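Local coordinates for periplasmic His/Glu/Gln/Arg/opine family-binding protein (PDB 3I6V) that binds lysine in the cleft between two lobes and, as a periplasmic binding protein of an ABC transporter family, probably delivers such solutes to a membrane permease, at residues G10-Y15 with A132-T137; D83-Y88 with A197-M202; A103-I108 with A146-A151; T115-Y120 with V174-G179. All blocks are in the same frame, centred on the assembly; numbering follows the deposited sequence.

Contact 1 (G10-Y15 with A132-T137); sequences GTEGAY and ATPEET. With LYS (lysine), chain B.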
loop_
_atom_site.group_PDB
_atom_site.type_symbol
_atom_site.label_atom_id
_atom_site.label_comp_id
_atom_site.label_asym_id
_atom_site.label_seq_id
_atom_site.Cartn_x
_atom_site.Cartn_y
_atom_site.Cartn_z
ATOM N N GLY A 10 -13.096 0.450 -1.792
ATOM C CA GLY A 10 -12.549 1.062 -0.582
ATOM C C GLY A 10 -11.036 1.290 -0.670
ATOM O O GLY A 10 -10.279 0.384 -1.051
ATOM N N THR A 11 -10.593 2.494 -0.296
ATOM C CA THR A 11 -9.192 2.835 -0.265
ATOM C C THR A 11 -8.900 3.748 0.921
ATOM O O THR A 11 -9.845 4.296 1.556
ATOM C CB THR A 11 -8.694 3.423 -1.616
ATOM O OG1 THR A 11 -7.259 3.389 -1.646
ATOM C CG2 THR A 11 -9.195 4.872 -1.867
ATOM N N GLU A 12 -7.603 3.886 1.234
ATOM C CA GLU A 12 -7.170 4.676 2.372
ATOM C C GLU A 12 -7.208 6.193 2.051
ATOM O O GLU A 12 -7.542 6.982 2.910
ATOM C CB GLU A 12 -5.748 4.287 2.777
ATOM C CG GLU A 12 -5.260 4.926 4.060
ATOM C CD GLU A 12 -3.806 4.537 4.441
ATOM O OE1 GLU A 12 -3.080 3.900 3.634
ATOM O OE2 GLU A 12 -3.385 4.896 5.554
ATOM N N GLY A 13 -6.803 6.572 0.844
ATOM C CA GLY A 13 -6.783 7.991 0.460
ATOM C C GLY A 13 -5.667 8.784 1.131
ATOM O O GLY A 13 -5.753 10.014 1.262
ATOM N N ALA A 14 -4.602 8.099 1.533
ATOM C CA ALA A 14 -3.509 8.749 2.249
ATOM C C ALA A 14 -2.177 8.067 2.012
ATOM O O ALA A 14 -1.301 8.084 2.867
ATOM C CB ALA A 14 -3.836 8.842 3.767
ATOM N N TYR A 15 -2.000 7.488 0.833
ATOM C CA TYR A 15 -0.828 6.643 0.629
ATOM C C TYR A 15 -0.257 6.860 -0.762
ATOM O O TYR A 15 -0.269 5.938 -1.590
ATOM C CB TYR A 15 -1.238 5.163 0.861
ATOM C CG TYR A 15 -0.100 4.170 0.938
ATOM C CD1 TYR A 15 1.105 4.485 1.615
ATOM C CD2 TYR A 15 -0.226 2.904 0.348
ATOM C CE1 TYR A 15 2.161 3.541 1.717
ATOM C CE2 TYR A 15 0.829 1.952 0.440
ATOM C CZ TYR A 15 2.015 2.293 1.114
ATOM O OH TYR A 15 3.029 1.387 1.208
ATOM N N ALA A 132 -1.137 5.915 12.965
ATOM C CA ALA A 132 -2.350 5.645 12.177
ATOM C C ALA A 132 -2.155 5.868 10.686
ATOM O O ALA A 132 -2.758 5.156 9.869
ATOM C CB ALA A 132 -3.544 6.506 12.716
ATOM N N THR A 133 -1.331 6.842 10.293
ATOM C CA THR A 133 -1.252 7.192 8.873
ATOM C C THR A 133 0.187 7.160 8.409
ATOM O O THR A 133 1.092 7.266 9.241
ATOM C CB THR A 133 -1.818 8.623 8.587
ATOM O OG1 THR A 133 -0.906 9.586 9.131
ATOM C CG2 THR A 133 -3.263 8.816 9.163
ATOM N N PRO A 134 0.424 7.045 7.091
ATOM C CA PRO A 134 1.805 7.029 6.612
ATOM C C PRO A 134 2.530 8.377 6.877
ATOM O O PRO A 134 3.693 8.411 7.309
ATOM C CB PRO A 134 1.635 6.808 5.113
ATOM C CG PRO A 134 0.281 6.055 4.991
ATOM C CD PRO A 134 -0.533 6.853 5.986
ATOM N N GLU A 135 1.833 9.489 6.650
ATOM C CA GLU A 135 2.467 10.779 6.896
ATOM C C GLU A 135 2.932 10.952 8.345
ATOM O O GLU A 135 3.955 11.575 8.577
ATOM C CB GLU A 135 1.579 11.954 6.447
ATOM C CG GLU A 135 2.313 13.359 6.571
ATOM C CD GLU A 135 3.733 13.447 5.897
ATOM O OE1 GLU A 135 3.996 12.797 4.826
ATOM O OE2 GLU A 135 4.593 14.207 6.460
ATOM N N GLU A 136 2.206 10.416 9.313
ATOM C CA GLU A 136 2.617 10.510 10.724
ATOM C C GLU A 136 3.957 9.802 11.035
ATOM O O GLU A 136 4.737 10.250 11.894
ATOM C CB GLU A 136 1.519 9.994 11.659
ATOM C CG GLU A 136 0.350 10.988 11.862
ATOM C CD GLU A 136 -0.962 10.312 12.306
ATOM O OE1 GLU A 136 -0.974 9.103 12.621
ATOM O OE2 GLU A 136 -2.014 11.008 12.327
ATOM N N THR A 137 4.211 8.688 10.355
ATOM C CA THR A 137 5.512 8.007 10.483
ATOM C C THR A 137 6.648 8.864 9.949
ATOM O O THR A 137 7.738 8.851 10.515
ATOM C CB THR A 137 5.545 6.604 9.769
ATOM O OG1 THR A 137 5.519 6.770 8.343
ATOM C CG2 THR A 137 4.343 5.754 10.204
HETATM N N LYS B . 2.030 -3.219 1.871
HETATM C CA LYS B . 2.164 -3.034 3.353
HETATM C C LYS B . 1.123 -3.838 4.098
HETATM O O LYS B . 0.226 -4.395 3.450
HETATM C CB LYS B . 2.043 -1.535 3.725
HETATM C CG LYS B . 0.663 -0.919 3.491
HETATM C CD LYS B . 0.696 0.611 3.832
HETATM C CE LYS B . -0.710 1.303 3.696
HETATM N NZ LYS B . -0.578 2.829 3.939
HETATM O OXT LYS B . 1.151 -3.924 5.360
HETATM O O HOH W 1 -0.282 9.881 4.826
#
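Tyr15 and Pro134 meet beside the side-chain ammonium (NZ) of the bound lysine, their side chains crossing at about a right angle. With CG anti to the backbone N (chi1 -169°), Tyr15 turns one face of its ring to the lysine NZ. CB lies 3.9 Å from NZ; CG and CD1 come closer, CD1 at 3.3 Å. CD1 also meets Pro134 CG, which approaches obliquely at 3.8 Å. Farther out, the ring follows the aliphatic chain: CZ is 3.5 Å from the lysine CD, and OH is within van der Waals range of that carbon. NZ is 3.2 Å above the ring plane, over its centre, a cation-pi placement. With an alanine here, the ring face at NZ would be gone, and the ammonium would probably be held by its hydrogen bonds alone and less firmly centred.

Glu12 holds the same ammonium through an extended side chain, OE1 accepting from NZ at 2.7 Å, while OE2 bonds to Gln112 and lies against Pro134 CD. Here the two lobes of the type II periplasmic-binding-protein fold close on the ligand: 10-15 belongs to the lobe carrying strand 7-11, helix 134-142 to the other. Pro134 CG lies 3.3 Å from Ala14 O. No direct hydrogen bond joins the segments, but a water donates to Ala14 O and accepts from Glu135 N.

Thr133 and Glu136 form a capping box at the helix start. Glu136 N donates to Thr133 OG1 at 3.2 Å, and Thr133 N reaches Glu136 OE1 from above the carboxylate plane.

Contact 2 (D83-Y88 with A197-M202); sequences DFTQNY and AAITSM. With NA (sodium ion), chain C.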
loop_
_atom_site.group_PDB
_atom_site.type_symbol
_atom_site.label_atom_id
_atom_site.label_comp_id
_atom_site.label_asym_id
_atom_site.label_seq_id
_atom_site.Cartn_x
_atom_site.Cartn_y
_atom_site.Cartn_z
ATOM N N ASP A 83 -10.306 -12.465 1.608
ATOM C CA ASP A 83 -9.689 -13.152 0.467
ATOM C C ASP A 83 -9.055 -12.149 -0.498
ATOM O O ASP A 83 -9.573 -11.050 -0.689
ATOM C CB ASP A 83 -10.733 -13.968 -0.300
ATOM C CG ASP A 83 -10.973 -15.371 0.295
ATOM O OD1 ASP A 83 -10.281 -15.831 1.249
ATOM O OD2 ASP A 83 -11.925 -16.021 -0.190
ATOM N N PHE A 84 -7.939 -12.525 -1.103
ATOM C CA PHE A 84 -7.221 -11.614 -2.022
ATOM C C PHE A 84 -7.347 -12.066 -3.483
ATOM O O PHE A 84 -7.435 -13.271 -3.751
ATOM C CB PHE A 84 -5.737 -11.575 -1.668
ATOM C CG PHE A 84 -5.421 -10.824 -0.400
ATOM C CD1 PHE A 84 -5.242 -11.513 0.794
ATOM C CD2 PHE A 84 -5.256 -9.426 -0.419
ATOM C CE1 PHE A 84 -4.931 -10.839 1.983
ATOM C CE2 PHE A 84 -4.927 -8.724 0.757
ATOM C CZ PHE A 84 -4.766 -9.425 1.958
ATOM N N THR A 85 -7.354 -11.111 -4.415
ATOM C CA THR A 85 -7.052 -11.395 -5.827
ATOM C C THR A 85 -5.587 -11.775 -5.921
ATOM O O THR A 85 -4.860 -11.676 -4.936
ATOM C CB THR A 85 -7.280 -10.127 -6.736
ATOM O OG1 THR A 85 -6.370 -9.073 -6.355
ATOM C CG2 THR A 85 -8.697 -9.632 -6.646
ATOM N N GLN A 86 -5.133 -12.160 -7.114
ATOM C CA GLN A 86 -3.720 -12.208 -7.413
ATOM C C GLN A 86 -3.106 -10.811 -7.201
ATOM O O GLN A 86 -3.834 -9.810 -7.170
ATOM C CB GLN A 86 -3.532 -12.604 -8.891
ATOM C CG GLN A 86 -4.110 -11.539 -9.855
ATOM C CD GLN A 86 -4.089 -12.032 -11.286
ATOM O OE1 GLN A 86 -3.024 -12.217 -11.886
ATOM N NE2 GLN A 86 -5.257 -12.278 -11.817
ATOM N N ASN A 87 -1.782 -10.733 -7.092
ATOM C CA ASN A 87 -1.170 -9.422 -6.945
ATOM C C ASN A 87 -1.345 -8.541 -8.233
ATOM O O ASN A 87 -1.554 -9.062 -9.344
ATOM C CB ASN A 87 0.276 -9.473 -6.408
ATOM C CG ASN A 87 1.279 -10.245 -7.315
ATOM O OD1 ASN A 87 1.220 -10.234 -8.558
ATOM N ND2 ASN A 87 2.246 -10.867 -6.664
ATOM N N TYR A 88 -1.352 -7.221 -8.047
ATOM C CA TYR A 88 -1.390 -6.327 -9.191
ATOM C C TYR A 88 -0.164 -5.414 -9.235
ATOM O O TYR A 88 0.038 -4.681 -10.209
ATOM C CB TYR A 88 -2.707 -5.588 -9.290
ATOM C CG TYR A 88 -3.057 -4.775 -8.068
ATOM C CD1 TYR A 88 -4.018 -5.229 -7.152
ATOM C CD2 TYR A 88 -2.425 -3.550 -7.824
ATOM C CE1 TYR A 88 -4.351 -4.470 -6.001
ATOM C CE2 TYR A 88 -2.740 -2.786 -6.689
ATOM C CZ TYR A 88 -3.703 -3.236 -5.804
ATOM O OH TYR A 88 -3.986 -2.491 -4.684
ATOM N N ALA A 197 -10.051 -12.009 -13.302
ATOM C CA ALA A 197 -10.080 -12.102 -14.755
ATOM C C ALA A 197 -9.672 -10.750 -15.369
ATOM O O ALA A 197 -8.918 -10.722 -16.322
ATOM C CB ALA A 197 -11.470 -12.546 -15.246
ATOM N N ALA A 198 -10.116 -9.631 -14.796
ATOM C CA ALA A 198 -9.665 -8.313 -15.298
ATOM C C ALA A 198 -8.167 -8.055 -15.108
ATOM O O ALA A 198 -7.470 -7.571 -16.028
ATOM C CB ALA A 198 -10.528 -7.178 -14.693
ATOM N N ILE A 199 -7.635 -8.404 -13.935
ATOM C CA ILE A 199 -6.208 -8.255 -13.695
ATOM C C ILE A 199 -5.375 -9.098 -14.685
ATOM O O ILE A 199 -4.382 -8.613 -15.236
ATOM C CB ILE A 199 -5.825 -8.604 -12.225
ATOM C CG1 ILE A 199 -6.461 -7.596 -11.256
ATOM C CG2 ILE A 199 -4.303 -8.623 -12.057
ATOM C CD1 ILE A 199 -6.485 -8.051 -9.786
ATOM N N THR A 200 -5.757 -10.366 -14.871
ATOM C CA THR A 200 -5.044 -11.253 -15.793
ATOM C C THR A 200 -4.982 -10.660 -17.225
ATOM O O THR A 200 -3.921 -10.621 -17.824
ATOM C CB THR A 200 -5.686 -12.651 -15.800
ATOM O OG1 THR A 200 -5.472 -13.245 -14.523
ATOM C CG2 THR A 200 -5.057 -13.564 -16.898
ATOM N N SER A 201 -6.114 -10.184 -17.721
ATOM C CA SER A 201 -6.196 -9.485 -19.027
ATOM C C SER A 201 -5.237 -8.279 -19.131
ATOM O O SER A 201 -4.625 -8.064 -20.182
ATOM C CB SER A 201 -7.645 -9.066 -19.313
ATOM O OG SER A 201 -7.975 -7.829 -18.645
ATOM N N MET A 202 -5.053 -7.518 -18.046
ATOM C CA MET A 202 -4.114 -6.374 -18.081
ATOM C C MET A 202 -2.652 -6.828 -18.044
ATOM O O MET A 202 -1.743 -6.129 -18.550
ATOM C CB MET A 202 -4.388 -5.385 -16.931
ATOM C CG MET A 202 -5.743 -4.684 -17.002
ATOM S SD MET A 202 -6.015 -3.391 -15.757
ATOM C CE MET A 202 -4.657 -2.360 -16.146
HETATM NA NA NA C . -9.274 -15.859 3.433
HETATM O O HOH W 2 -2.526 -13.899 -13.910
#
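The backbone of 83-88 comes nearest helix 189-204 at Tyr88 and Ile199, whose CA atoms are 6.9 Å apart, and it turns corners at Gln86 and Tyr88 as it passes. Ile199 is the apolar centre of the contact. Its CG2 branch lies 3.5 Å from Gln86 CD, the two side chains sliding past each other in opposite directions, and rests more loosely against Tyr88 CB. The other branch ends in CD1, which packs 3.6 Å from Thr85 OG1 where the two side chains cross at about a right angle.

Gln86 supplies the polar grip. Its chain runs extended beyond CG, bringing NE2 to Thr200 OG1 at 2.9 Å; the bond is practically straight (178°) and lies in the amide plane. OE1 bonds to Lys203, and a water that donates to OE1 also lies within hydrogen-bonding distance of Thr200 OG1. With both ends of the amide engaged, its rotation is probably well fixed. Thr85 OG1, set by chi1 63° between its own backbone N and carbonyl carbon, donates to Gln86 O at 2.8 Å and is also hydrogen-bonded to Met182 N, which ties the corner to the neighbouring strand.

At the far end of the segment, Asp83 OD1 binds the sodium ion at 2.4 Å, in a site shared with Asp79, Ile82 and Glu186. Strand 83-89 pairs antiparallel with strand 180-184, and helix 189-204 packs beside it, while Ala198 and Met202 turn to helix 30-42 and Met202 also touches helix 207-216.

Contact 3 (A103-I108 with A146-A151); sequences ADLSGI and ADAVFA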
loop_
_atom_site.group_PDB
_atom_site.type_symbol
_atom_site.label_atom_id
_atom_site.label_comp_id
_atom_site.label_asym_id
_atom_site.label_seq_id
_atom_site.Cartn_x
_atom_site.Cartn_y
_atom_site.Cartn_z
ATOM N N ALA A 103 21.922 6.549 11.827
ATOM C CA ALA A 103 20.731 6.378 12.664
ATOM C C ALA A 103 20.742 4.980 13.261
ATOM O O ALA A 103 21.133 4.031 12.593
ATOM C CB ALA A 103 19.444 6.596 11.856
ATOM N N ASP A 104 20.332 4.882 14.520
ATOM C CA ASP A 104 20.255 3.614 15.217
ATOM C C ASP A 104 18.968 2.835 14.838
ATOM O O ASP A 104 17.882 3.068 15.396
ATOM C CB ASP A 104 20.312 3.869 16.726
ATOM C CG ASP A 104 20.227 2.603 17.540
ATOM O OD1 ASP A 104 20.405 1.494 16.977
ATOM O OD2 ASP A 104 19.949 2.716 18.751
ATOM N N LEU A 105 19.121 1.891 13.915
ATOM C CA LEU A 105 18.015 1.044 13.450
ATOM C C LEU A 105 17.534 0.032 14.485
ATOM O O LEU A 105 16.573 -0.695 14.236
ATOM C CB LEU A 105 18.392 0.319 12.152
ATOM C CG LEU A 105 18.884 1.172 10.992
ATOM C CD1 LEU A 105 18.971 0.351 9.697
ATOM C CD2 LEU A 105 18.003 2.445 10.810
ATOM N N SER A 106 18.197 -0.043 15.634
ATOM C CA SER A 106 17.727 -0.876 16.724
ATOM C C SER A 106 17.127 0.007 17.812
ATOM O O SER A 106 16.760 -0.459 18.870
ATOM C CB SER A 106 18.851 -1.772 17.263
ATOM O OG SER A 106 19.210 -2.760 16.309
ATOM N N GLY A 107 17.017 1.307 17.530
ATOM C CA GLY A 107 16.378 2.230 18.483
ATOM C C GLY A 107 14.869 2.254 18.320
ATOM O O GLY A 107 14.199 1.186 18.286
ATOM N N ILE A 108 14.321 3.465 18.231
ATOM C CA ILE A 108 12.875 3.660 18.095
ATOM C C ILE A 108 12.540 3.726 16.613
ATOM O O ILE A 108 12.999 4.638 15.903
ATOM C CB ILE A 108 12.390 4.931 18.829
ATOM C CG1 ILE A 108 12.507 4.721 20.353
ATOM C CG2 ILE A 108 10.960 5.236 18.446
ATOM C CD1 ILE A 108 12.591 6.004 21.162
ATOM N N ALA A 146 11.408 9.612 16.514
ATOM C CA ALA A 146 11.835 8.265 16.179
ATOM C C ALA A 146 13.151 8.299 15.422
ATOM O O ALA A 146 13.401 9.207 14.621
ATOM C CB ALA A 146 10.747 7.543 15.349
ATOM N N ASP A 147 13.981 7.291 15.673
ATOM C CA ASP A 147 15.279 7.113 14.993
ATOM C C ASP A 147 15.197 6.853 13.491
ATOM O O ASP A 147 16.076 7.251 12.716
ATOM C CB ASP A 147 16.062 5.987 15.711
ATOM C CG ASP A 147 16.437 6.372 17.143
ATOM O OD1 ASP A 147 15.936 5.764 18.129
ATOM O OD2 ASP A 147 17.210 7.348 17.275
ATOM N N ALA A 148 14.150 6.145 13.068
ATOM C CA ALA A 148 13.944 5.867 11.659
ATOM C C ALA A 148 12.500 5.412 11.433
ATOM O O ALA A 148 11.764 5.148 12.375
ATOM C CB ALA A 148 14.933 4.791 11.160
ATOM N N VAL A 149 12.117 5.337 10.177
ATOM C CA VAL A 149 10.818 4.784 9.798
ATOM C C VAL A 149 11.105 3.574 8.917
ATOM O O VAL A 149 12.019 3.617 8.079
ATOM C CB VAL A 149 9.933 5.818 9.028
ATOM C CG1 VAL A 149 10.724 6.434 7.863
ATOM C CG2 VAL A 149 8.644 5.158 8.518
ATOM N N PHE A 150 10.314 2.514 9.093
ATOM C CA PHE A 150 10.402 1.325 8.231
ATOM C C PHE A 150 9.084 1.207 7.473
ATOM O O PHE A 150 8.028 1.088 8.084
ATOM C CB PHE A 150 10.651 0.094 9.113
ATOM C CG PHE A 150 10.905 -1.188 8.346
ATOM C CD1 PHE A 150 12.026 -1.315 7.515
ATOM C CD2 PHE A 150 10.032 -2.274 8.488
ATOM C CE1 PHE A 150 12.267 -2.518 6.822
ATOM C CE2 PHE A 150 10.247 -3.477 7.821
ATOM C CZ PHE A 150 11.371 -3.608 6.980
ATOM N N ALA A 151 9.153 1.246 6.146
ATOM C CA ALA A 151 7.961 1.345 5.319
ATOM C C ALA A 151 8.235 0.816 3.947
ATOM O O ALA A 151 9.360 0.456 3.616
ATOM C CB ALA A 151 7.500 2.859 5.214
#
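The carboxylate of Asp147 is met at OD1 by the backbone of Ile108, whose N-H uses the anti lone pair in a nearly straight bond (174°, N to OD1 2.8 Å). Gly107 CA lies 3.6 Å from the same oxygen, a close approach that the absence of a side chain allows. The second flat group, the carboxylate of Asp104, is used differently: Ser106 N approaches its OD1 from above the plane, 57° out of it, closing an Asx turn. The two carboxylates do not touch, Asp104 OD2 being 5.1 Å from Asp147 OD1.

Asp147 sends CG beside its own backbone N (chi1 -65°), which points the carboxylate at the loop, while its CB rests 3.5 Å from Asp104 O. A leucine in place of Asp147 would probably leave Ile108 N without its acceptor and let the end of the loop drift from the strand.

Two apolar pairs flank this bond: Leu105 reaches back through CD2 to Ala148 CB at 3.9 Å, and Ile108 CG2 packs on Ala146 CB. Separately, Ala103 CB lies against Asp147 O. Ile108 O is approached by Asp147 N and Ala148 N, both in weak bonds, the latter at 3.4 Å.

The loop contains a type I beta turn from Asp104 to Gly107, and it delivers the chain into strand 108-112. That strand runs parallel to 148-152, so the contact marks the start of a parallel strand pair in the ligand-distal part of the second lobe's sheet, as in type II periplasmic binding proteins.

Contact 4 (T115-Y120 with V174-G179); sequences TIQAGY and VPLGGG. With LYS (lysine), chain B.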
loop_
_atom_site.group_PDB
_atom_site.type_symbol
_atom_site.label_atom_id
_atom_site.label_comp_id
_atom_site.label_asym_id
_atom_site.label_seq_id
_atom_site.Cartn_x
_atom_site.Cartn_y
_atom_site.Cartn_z
ATOM N N THR A 115 0.415 -3.067 9.690
ATOM C CA THR A 115 1.124 -3.338 8.435
ATOM C C THR A 115 2.160 -4.457 8.628
ATOM O O THR A 115 2.540 -4.790 9.762
ATOM C CB THR A 115 1.895 -2.095 7.903
ATOM O OG1 THR A 115 2.836 -1.666 8.874
ATOM C CG2 THR A 115 0.918 -0.927 7.515
ATOM N N ILE A 116 2.649 -4.996 7.518
ATOM C CA ILE A 116 3.685 -6.028 7.605
ATOM C C ILE A 116 4.950 -5.400 8.162
ATOM O O ILE A 116 5.735 -6.071 8.845
ATOM C CB ILE A 116 3.914 -6.718 6.254
ATOM C CG1 ILE A 116 4.388 -5.715 5.192
ATOM C CG2 ILE A 116 2.607 -7.399 5.806
ATOM C CD1 ILE A 116 4.443 -6.258 3.778
ATOM N N GLN A 117 5.124 -4.096 7.902
ATOM C CA GLN A 117 6.324 -3.371 8.390
ATOM C C GLN A 117 6.285 -3.252 9.895
ATOM O O GLN A 117 7.284 -3.542 10.574
ATOM C CB GLN A 117 6.495 -2.003 7.698
ATOM C CG GLN A 117 6.976 -2.129 6.235
ATOM C CD GLN A 117 5.822 -2.384 5.268
ATOM O OE1 GLN A 117 4.654 -2.327 5.672
ATOM N NE2 GLN A 117 6.138 -2.675 3.990
ATOM N N ALA A 118 5.132 -2.872 10.440
ATOM C CA ALA A 118 4.971 -2.902 11.892
ATOM C C ALA A 118 5.214 -4.316 12.461
ATOM O O ALA A 118 5.874 -4.447 13.475
ATOM C CB ALA A 118 3.577 -2.410 12.316
ATOM N N GLY A 119 4.673 -5.347 11.834
ATOM C CA GLY A 119 4.921 -6.739 12.303
ATOM C C GLY A 119 6.411 -7.111 12.345
ATOM O O GLY A 119 6.884 -7.726 13.305
ATOM N N TYR A 120 7.151 -6.707 11.318
ATOM C CA TYR A 120 8.582 -7.006 11.199
ATOM C C TYR A 120 9.343 -6.287 12.293
ATOM O O TYR A 120 10.218 -6.872 12.941
ATOM C CB TYR A 120 9.082 -6.556 9.816
ATOM C CG TYR A 120 10.574 -6.730 9.600
ATOM C CD1 TYR A 120 11.084 -7.882 9.015
ATOM C CD2 TYR A 120 11.472 -5.715 9.957
ATOM C CE1 TYR A 120 12.476 -8.041 8.801
ATOM C CE2 TYR A 120 12.859 -5.852 9.742
ATOM C CZ TYR A 120 13.357 -7.013 9.174
ATOM O OH TYR A 120 14.738 -7.133 8.972
ATOM N N VAL A 174 14.458 -4.908 2.753
ATOM C CA VAL A 174 13.934 -6.160 3.319
ATOM C C VAL A 174 12.724 -6.587 2.475
ATOM O O VAL A 174 11.766 -5.812 2.307
ATOM C CB VAL A 174 13.504 -5.992 4.801
ATOM C CG1 VAL A 174 13.025 -7.328 5.412
ATOM C CG2 VAL A 174 14.624 -5.375 5.650
ATOM N N PRO A 175 12.737 -7.826 1.942
ATOM C CA PRO A 175 11.543 -8.253 1.185
ATOM C C PRO A 175 10.428 -8.668 2.148
ATOM O O PRO A 175 10.670 -9.458 3.057
ATOM C CB PRO A 175 12.048 -9.454 0.354
ATOM C CG PRO A 175 13.573 -9.473 0.541
ATOM C CD PRO A 175 13.795 -8.848 1.915
ATOM N N LEU A 176 9.218 -8.126 1.993
ATOM C CA LEU A 176 8.119 -8.505 2.885
ATOM C C LEU A 176 6.850 -8.617 2.104
ATOM O O LEU A 176 6.542 -7.710 1.310
ATOM C CB LEU A 176 7.923 -7.456 4.012
ATOM C CG LEU A 176 8.862 -7.402 5.195
ATOM C CD1 LEU A 176 8.488 -6.218 6.145
ATOM C CD2 LEU A 176 8.850 -8.757 5.984
ATOM N N GLY A 177 6.110 -9.727 2.299
ATOM C CA GLY A 177 4.725 -9.810 1.823
ATOM C C GLY A 177 4.605 -10.308 0.394
ATOM O O GLY A 177 5.604 -10.403 -0.322
ATOM N N GLY A 178 3.375 -10.608 -0.029
ATOM C CA GLY A 178 3.143 -11.293 -1.290
ATOM C C GLY A 178 2.826 -10.434 -2.511
ATOM O O GLY A 178 2.229 -10.920 -3.464
ATOM N N GLY A 179 3.230 -9.175 -2.513
ATOM C CA GLY A 179 2.769 -8.300 -3.578
ATOM C C GLY A 179 1.437 -7.704 -3.128
ATOM O O GLY A 179 0.748 -8.279 -2.294
HETATM N N LYS B . 2.030 -3.219 1.871
HETATM C CA LYS B . 2.164 -3.034 3.353
HETATM C C LYS B . 1.123 -3.838 4.098
HETATM O O LYS B . 0.226 -4.395 3.450
HETATM C CB LYS B . 2.043 -1.535 3.725
HETATM C CG LYS B . 0.663 -0.919 3.491
HETATM C CD LYS B . 0.696 0.611 3.832
HETATM C CE LYS B . -0.710 1.303 3.696
HETATM N NZ LYS B . -0.578 2.829 3.939
HETATM O OXT LYS B . 1.151 -3.924 5.360
#
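Leu176 projects into the hollow between Ile116 and Tyr120, two residues one helical turn apart on the same side of helix 116-123. Its CB presses on Ile116 CD1 at 3.7 Å, the two side chains sliding past each other in opposite directions. Farther along, Leu176 CD1 fits against Tyr120 CB, also at 3.7 Å, and CD2 comes obliquely to the ring at CD1. The ring itself meets a second bump: Val174 CG1 lies 3.5 Å from Tyr120 CE1, with CG2 near the hydroxyl oxygen. The ring is directed to Val174 by chi1 176°, which sets CG opposite the backbone N. Phe150 of strand 148-152 stacks on Tyr120 and also touches Val174 and Leu176.

The helix belongs to the second lobe of the type II periplasmic-binding-protein fold and presents its N-terminus to the ligand carboxylate. Thr115 is its N-cap, OG1 accepting from Ala118 N at 3.0 Å, and Ile116 N donates to the lysine OXT at 2.8 Å. The helix dipole would probably add to this attraction. Gln117, bent at chi2, brings OE1 to 3.4 Å from the lysine CB, while its NE2 is hydrogen-bonded to Ser94 OG.

After Leu176 comes Gly177, whose CA passes 4.1 Å from Ile116 CD1, so the methyl meets bare backbone where the segment turns toward the glycines that lead back to the other lobe.

Contacts 1 and 4 both touch the bound lysine, at its side-chain ammonium and its carboxylate respectively, with their centres about 16 Å apart. Contact 1 joins the two lobes, contact 2 lies in the lobe that carries the sodium site, and contact 3 belongs to the other, about 35 Å from contact 2 between centres. Contacts 3 and 4 meet through Phe150 and share a sheet. Along the chain both are nested within the loop closed by contact 2, while contact 1 crosses all three, its segments alternating with theirs. Asn87 and Gly178 link contacts 2 and 4 where the chain passes between lobes. Ligand-binding elements thus come from both lobes, consistent with closure around lysine.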